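Local structure of protein synthesis inhibitor I (Hordeum vulgare, 4FBC) at residues 40-54 against 270-282. The protein is a barley ribosome-inactivating protein, a protein synthesis inhibitor, and binds adenosine monophosphate in a pocket. The protein carries 3 engineered substitutions. Residues are numbered along the deposited sequence; the frame is centred on the assembly and turned at random.
Sequences RNPAHFSHNRPVLPP and AKALELFHASGGK
Phe-276 reaches from the C-terminal helix 269-278 of this ribosome-inactivating protein fold onto the base of the beta hairpin of strands 45-46 and 49-50, where Pro-53 brings its CB over the face of the ring. This is a CH-pi contact: CB of Pro-53 sits 3.8 Å from the ring centroid of Phe-276, only 9° off the normal. CA of Gly-281 backs the opposite face, offset toward the rim, so the ring is sandwiched. With CG anti to the backbone N (chi1 -178°), the ring turns an edge to the Asn-41 amide, the two planes 76° apart, with OD1 of Asn-41 3.4 Å from CD1 of Phe-276. That same OD1 closes an Asx turn, taking the N-H of Ala-43 from above its carbonyl plane, while ND2 gives a weak bond to the carbonyl O of Ala-272.

One turn back along the helix, Pro-54 and Leu-273 run past each other in opposite directions, CD of Pro-54 3.7 Å from CD2 of Leu-273. Pro-54 also presses on Ala-272, its CG a tight 3.5 Å from the Ala-272 CB; Phe-260 touches both Pro-54 and Ala-272. Beside Phe-276, CB of Ala-43 meets CB of Leu-275 at 3.6 Å. The helix finishes in a Schellman motif at Gly-280, and the carbonyl O of Phe-276 gathers the Ser-279 N-H and hydroxyl; N of Gly-281 also bonds to O of Phe-276, at 2.8 Å.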
loop_
_atom_site.group_PDB
_atom_site.type_symbol
_atom_site.label_atom_id
_atom_site.label_comp_id
_atom_site.label_asym_id
_atom_site.label_seq_id
_atom_site.Cartn_x
_atom_site.Cartn_y
_atom_site.Cartn_z
ATOM N N ARG A 40 -12.376 0.824 -0.976
ATOM C CA ARG A 40 -13.070 1.789 -0.125
ATOM C C ARG A 40 -14.287 1.201 0.582
ATOM O O ARG A 40 -14.938 0.277 0.085
ATOM C CB ARG A 40 -13.525 3.000 -0.962
ATOM C CG ARG A 40 -14.862 2.775 -1.664
ATOM C CD ARG A 40 -15.136 3.699 -2.848
ATOM N NE ARG A 40 -16.461 3.408 -3.404
ATOM C CZ ARG A 40 -16.782 2.332 -4.130
ATOM N NH1 ARG A 40 -15.870 1.410 -4.439
ATOM N NH2 ARG A 40 -18.028 2.184 -4.574
ATOM N N ASN A 41 -14.582 1.744 1.751
ATOM C CA ASN A 41 -15.881 1.548 2.374
ATOM C C ASN A 41 -16.840 2.578 1.784
ATOM O O ASN A 41 -16.751 3.765 2.106
ATOM C CB ASN A 41 -15.763 1.729 3.892
ATOM C CG ASN A 41 -17.083 1.502 4.615
ATOM O OD1 ASN A 41 -18.126 1.366 3.991
ATOM N ND2 ASN A 41 -17.033 1.452 5.941
ATOM N N PRO A 42 -17.790 2.129 0.947
ATOM C CA PRO A 42 -18.643 3.122 0.277
ATOM C C PRO A 42 -19.480 3.951 1.258
ATOM O O PRO A 42 -19.967 5.021 0.884
ATOM C CB PRO A 42 -19.555 2.265 -0.624
ATOM C CG PRO A 42 -18.839 0.956 -0.785
ATOM C CD PRO A 42 -18.093 0.751 0.522
ATOM N N ALA A 43 -19.623 3.471 2.499
ATOM C CA ALA A 43 -20.399 4.155 3.531
ATOM C C ALA A 43 -19.578 5.110 4.395
ATOM O O ALA A 43 -20.118 5.746 5.306
ATOM C CB ALA A 43 -21.113 3.124 4.435
ATOM N N HIS A 44 -18.281 5.206 4.129
ATOM C CA HIS A 44 -17.417 5.998 5.000
ATOM C C HIS A 44 -16.304 6.703 4.228
ATOM O O HIS A 44 -15.292 6.087 3.864
ATOM C CB HIS A 44 -16.805 5.095 6.091
ATOM C CG HIS A 44 -16.078 5.846 7.166
ATOM N ND1 HIS A 44 -15.180 5.241 8.019
ATOM C CD2 HIS A 44 -16.120 7.150 7.521
ATOM C CE1 HIS A 44 -14.701 6.144 8.858
ATOM N NE2 HIS A 44 -15.255 7.310 8.580
ATOM N N PHE A 45 -16.503 7.995 3.975
ATOM C CA PHE A 45 -15.451 8.843 3.422
ATOM C C PHE A 45 -15.089 9.892 4.457
ATOM O O PHE A 45 -15.876 10.169 5.359
ATOM C CB PHE A 45 -15.964 9.585 2.179
ATOM C CG PHE A 45 -16.125 8.727 0.970
ATOM C CD1 PHE A 45 -17.213 7.868 0.851
ATOM C CD2 PHE A 45 -15.227 8.832 -0.084
ATOM C CE1 PHE A 45 -17.373 7.086 -0.299
ATOM C CE2 PHE A 45 -15.374 8.051 -1.230
ATOM C CZ PHE A 45 -16.452 7.176 -1.331
ATOM N N SER A 46 -13.905 10.494 4.320
ATOM C CA SER A 46 -13.515 11.641 5.143
ATOM C C SER A 46 -12.965 12.711 4.219
ATOM O O SER A 46 -11.978 12.463 3.527
ATOM C CB SER A 46 -12.417 11.245 6.141
ATOM O OG SER A 46 -12.052 12.353 6.959
ATOM N N HIS A 47 -13.596 13.890 4.218
ATOM C CA HIS A 47 -13.204 14.996 3.328
ATOM C C HIS A 47 -13.083 14.515 1.886
ATOM O O HIS A 47 -12.135 14.866 1.162
ATOM C CB HIS A 47 -11.900 15.639 3.816
ATOM C CG HIS A 47 -11.992 16.179 5.210
ATOM N ND1 HIS A 47 -11.957 17.529 5.491
ATOM C CD2 HIS A 47 -12.147 15.549 6.399
ATOM C CE1 HIS A 47 -12.072 17.706 6.797
ATOM N NE2 HIS A 47 -12.190 16.523 7.369
ATOM N N ASN A 48 -14.057 13.702 1.486
ATOM C CA ASN A 48 -14.129 13.123 0.144
ATOM C C ASN A 48 -12.919 12.262 -0.235
ATOM O O ASN A 48 -12.603 12.098 -1.418
ATOM C CB ASN A 48 -14.390 14.204 -0.917
ATOM C CG ASN A 48 -14.960 13.633 -2.208
ATOM O OD1 ASN A 48 -15.507 12.525 -2.222
ATOM N ND2 ASN A 48 -14.839 14.389 -3.301
ATOM N N ARG A 49 -12.253 11.707 0.776
ATOM C CA ARG A 49 -11.227 10.701 0.548
ATOM C C ARG A 49 -11.774 9.384 1.078
ATOM O O ARG A 49 -12.463 9.366 2.105
ATOM C CB ARG A 49 -9.935 11.040 1.300
ATOM C CG ARG A 49 -9.272 12.346 0.882
ATOM C CD ARG A 49 -9.103 12.443 -0.637
ATOM N NE ARG A 49 -8.418 11.279 -1.196
ATOM C CZ ARG A 49 -8.535 10.876 -2.456
ATOM N NH1 ARG A 49 -9.311 11.556 -3.296
ATOM N NH2 ARG A 49 -7.880 9.799 -2.880
ATOM N N PRO A 50 -11.468 8.276 0.389
ATOM C CA PRO A 50 -12.002 6.982 0.836
ATOM C C PRO A 50 -11.374 6.495 2.155
ATOM O O PRO A 50 -10.220 6.816 2.461
ATOM C CB PRO A 50 -11.650 6.040 -0.320
ATOM C CG PRO A 50 -10.405 6.631 -0.927
ATOM C CD PRO A 50 -10.578 8.141 -0.778
ATOM N N VAL A 51 -12.144 5.746 2.942
ATOM C CA VAL A 51 -11.627 5.143 4.179
ATOM C C VAL A 51 -11.796 3.647 4.023
ATOM O O VAL A 51 -12.811 3.194 3.509
ATOM C CB VAL A 51 -12.414 5.610 5.425
ATOM C CG1 VAL A 51 -11.808 5.014 6.706
ATOM C CG2 VAL A 51 -12.438 7.139 5.511
ATOM N N LEU A 52 -10.789 2.887 4.435
ATOM C CA LEU A 52 -10.869 1.439 4.409
ATOM C C LEU A 52 -11.919 1.003 5.419
ATOM O O LEU A 52 -12.157 1.698 6.412
ATOM C CB LEU A 52 -9.515 0.838 4.782
ATOM C CG LEU A 52 -8.430 0.920 3.709
ATOM C CD1 LEU A 52 -7.040 0.857 4.334
ATOM C CD2 LEU A 52 -8.625 -0.238 2.758
ATOM N N PRO A 53 -12.558 -0.144 5.166
ATOM C CA PRO A 53 -13.362 -0.732 6.247
ATOM C C PRO A 53 -12.439 -1.137 7.403
ATOM O O PRO A 53 -11.233 -1.337 7.182
ATOM C CB PRO A 53 -13.965 -1.976 5.590
ATOM C CG PRO A 53 -12.964 -2.374 4.527
ATOM C CD PRO A 53 -12.336 -1.070 4.038
ATOM N N PRO A 54 -12.990 -1.254 8.629
ATOM C CA PRO A 54 -12.189 -1.762 9.751
ATOM C C PRO A 54 -11.668 -3.161 9.469
ATOM O O PRO A 54 -12.202 -3.864 8.603
ATOM C CB PRO A 54 -13.208 -1.837 10.903
ATOM C CG PRO A 54 -14.251 -0.817 10.553
ATOM C CD PRO A 54 -14.349 -0.866 9.038
ATOM N N ALA A 270 -17.334 -2.104 14.872
ATOM C CA ALA A 270 -18.566 -2.827 14.559
ATOM C C ALA A 270 -19.527 -2.009 13.702
ATOM O O ALA A 270 -20.104 -2.525 12.740
ATOM C CB ALA A 270 -19.262 -3.309 15.835
ATOM N N LYS A 271 -19.712 -0.743 14.048
ATOM C CA LYS A 271 -20.653 0.084 13.297
ATOM C C LYS A 271 -20.156 0.368 11.875
ATOM O O LYS A 271 -20.939 0.332 10.929
ATOM C CB LYS A 271 -20.986 1.383 14.040
ATOM C CG LYS A 271 -22.235 2.089 13.492
ATOM C CD LYS A 271 -23.455 1.164 13.595
ATOM C CE LYS A 271 -24.761 1.837 13.179
ATOM N NZ LYS A 271 -25.954 0.998 13.573
ATOM N N ALA A 272 -18.860 0.625 11.707
ATOM C CA ALA A 272 -18.342 0.885 10.362
ATOM C C ALA A 272 -18.430 -0.358 9.486
ATOM O O ALA A 272 -18.645 -0.258 8.278
ATOM C CB ALA A 272 -16.895 1.408 10.419
ATOM N N LEU A 273 -18.271 -1.538 10.088
ATOM C CA LEU A 273 -18.376 -2.768 9.317
ATOM C C LEU A 273 -19.845 -3.012 8.973
ATOM O O LEU A 273 -20.162 -3.521 7.894
ATOM C CB LEU A 273 -17.773 -3.958 10.082
ATOM C CG LEU A 273 -16.240 -4.061 10.056
ATOM C CD1 LEU A 273 -15.759 -5.203 10.944
ATOM C CD2 LEU A 273 -15.783 -4.285 8.633
ATOM N N GLU A 274 -20.738 -2.641 9.885
ATOM C CA GLU A 274 -22.172 -2.750 9.624
ATOM C C GLU A 274 -22.559 -1.888 8.426
ATOM O O GLU A 274 -23.254 -2.354 7.513
ATOM C CB GLU A 274 -22.978 -2.344 10.857
ATOM C CG GLU A 274 -24.457 -2.188 10.595
ATOM C CD GLU A 274 -25.222 -1.838 11.848
ATOM O OE1 GLU A 274 -26.098 -0.944 11.790
ATOM O OE2 GLU A 274 -24.942 -2.461 12.893
ATOM N N LEU A 275 -22.082 -0.646 8.412
ATOM C CA LEU A 275 -22.357 0.240 7.275
ATOM C C LEU A 275 -21.715 -0.266 5.979
ATOM O O LEU A 275 -22.328 -0.189 4.914
ATOM C CB LEU A 275 -21.924 1.677 7.577
ATOM C CG LEU A 275 -22.575 2.326 8.802
ATOM C CD1 LEU A 275 -22.093 3.753 8.996
ATOM C CD2 LEU A 275 -24.097 2.290 8.737
ATOM N N PHE A 276 -20.494 -0.786 6.075
ATOM C CA PHE A 276 -19.799 -1.388 4.939
ATOM C C PHE A 276 -20.639 -2.511 4.344
ATOM O O PHE A 276 -20.869 -2.558 3.133
ATOM C CB PHE A 276 -18.427 -1.908 5.395
ATOM C CG PHE A 276 -17.592 -2.521 4.306
ATOM C CD1 PHE A 276 -17.242 -1.793 3.174
ATOM C CD2 PHE A 276 -17.090 -3.814 4.446
ATOM C CE1 PHE A 276 -16.445 -2.352 2.192
ATOM C CE2 PHE A 276 -16.291 -4.380 3.466
ATOM C CZ PHE A 276 -15.962 -3.644 2.334
ATOM N N HIS A 277 -21.121 -3.416 5.190
ATOM C CA HIS A 277 -21.916 -4.524 4.672
ATOM C C HIS A 277 -23.237 -4.064 4.057
ATOM O O HIS A 277 -23.676 -4.605 3.033
ATOM C CB HIS A 277 -22.139 -5.576 5.765
ATOM C CG HIS A 277 -20.868 -6.202 6.239
ATOM N ND1 HIS A 277 -20.661 -6.574 7.549
ATOM C CD2 HIS A 277 -19.729 -6.507 5.573
ATOM C CE1 HIS A 277 -19.445 -7.077 7.674
ATOM N NE2 HIS A 277 -18.858 -7.045 6.489
ATOM N N ALA A 278 -23.850 -3.059 4.667
ATOM C CA ALA A 278 -25.150 -2.566 4.224
ATOM C C ALA A 278 -25.022 -1.867 2.877
ATOM O O ALA A 278 -25.998 -1.733 2.143
ATOM C CB ALA A 278 -25.731 -1.624 5.254
ATOM N N SER A 279 -23.814 -1.422 2.559
ATOM C CA SER A 279 -23.582 -0.715 1.303
ATOM C C SER A 279 -23.073 -1.645 0.196
ATOM O O SER A 279 -22.764 -1.194 -0.909
ATOM C CB SER A 279 -22.635 0.469 1.518
ATOM O OG SER A 279 -21.309 0.034 1.722
ATOM N N GLY A 280 -22.990 -2.943 0.485
ATOM C CA GLY A 280 -22.601 -3.922 -0.518
ATOM C C GLY A 280 -21.157 -4.365 -0.396
ATOM O O GLY A 280 -20.644 -5.122 -1.224
ATOM N N GLY A 281 -20.494 -3.902 0.657
ATOM C CA GLY A 281 -19.081 -4.166 0.818
ATOM C C GLY A 281 -18.753 -5.605 1.157
ATOM O O GLY A 281 -19.455 -6.241 1.948
ATOM N N LYS A 282 -17.683 -6.117 0.557
ATOM C CA LYS A 282 -17.241 -7.485 0.798
ATOM C C LYS A 282 -15.752 -7.525 1.124
ATOM O O LYS A 282 -15.358 -8.407 1.958
ATOM C CB LYS A 282 -17.528 -8.363 -0.422
ATOM C CG LYS A 282 -18.995 -8.424 -0.813
ATOM C CD LYS A 282 -19.860 -8.858 0.358
ATOM C CE LYS A 282 -19.271 -10.066 1.068
ATOM N NZ LYS A 282 -20.327 -10.903 1.701
ATOM O OXT LYS A 282 -15.010 -6.672 0.531
#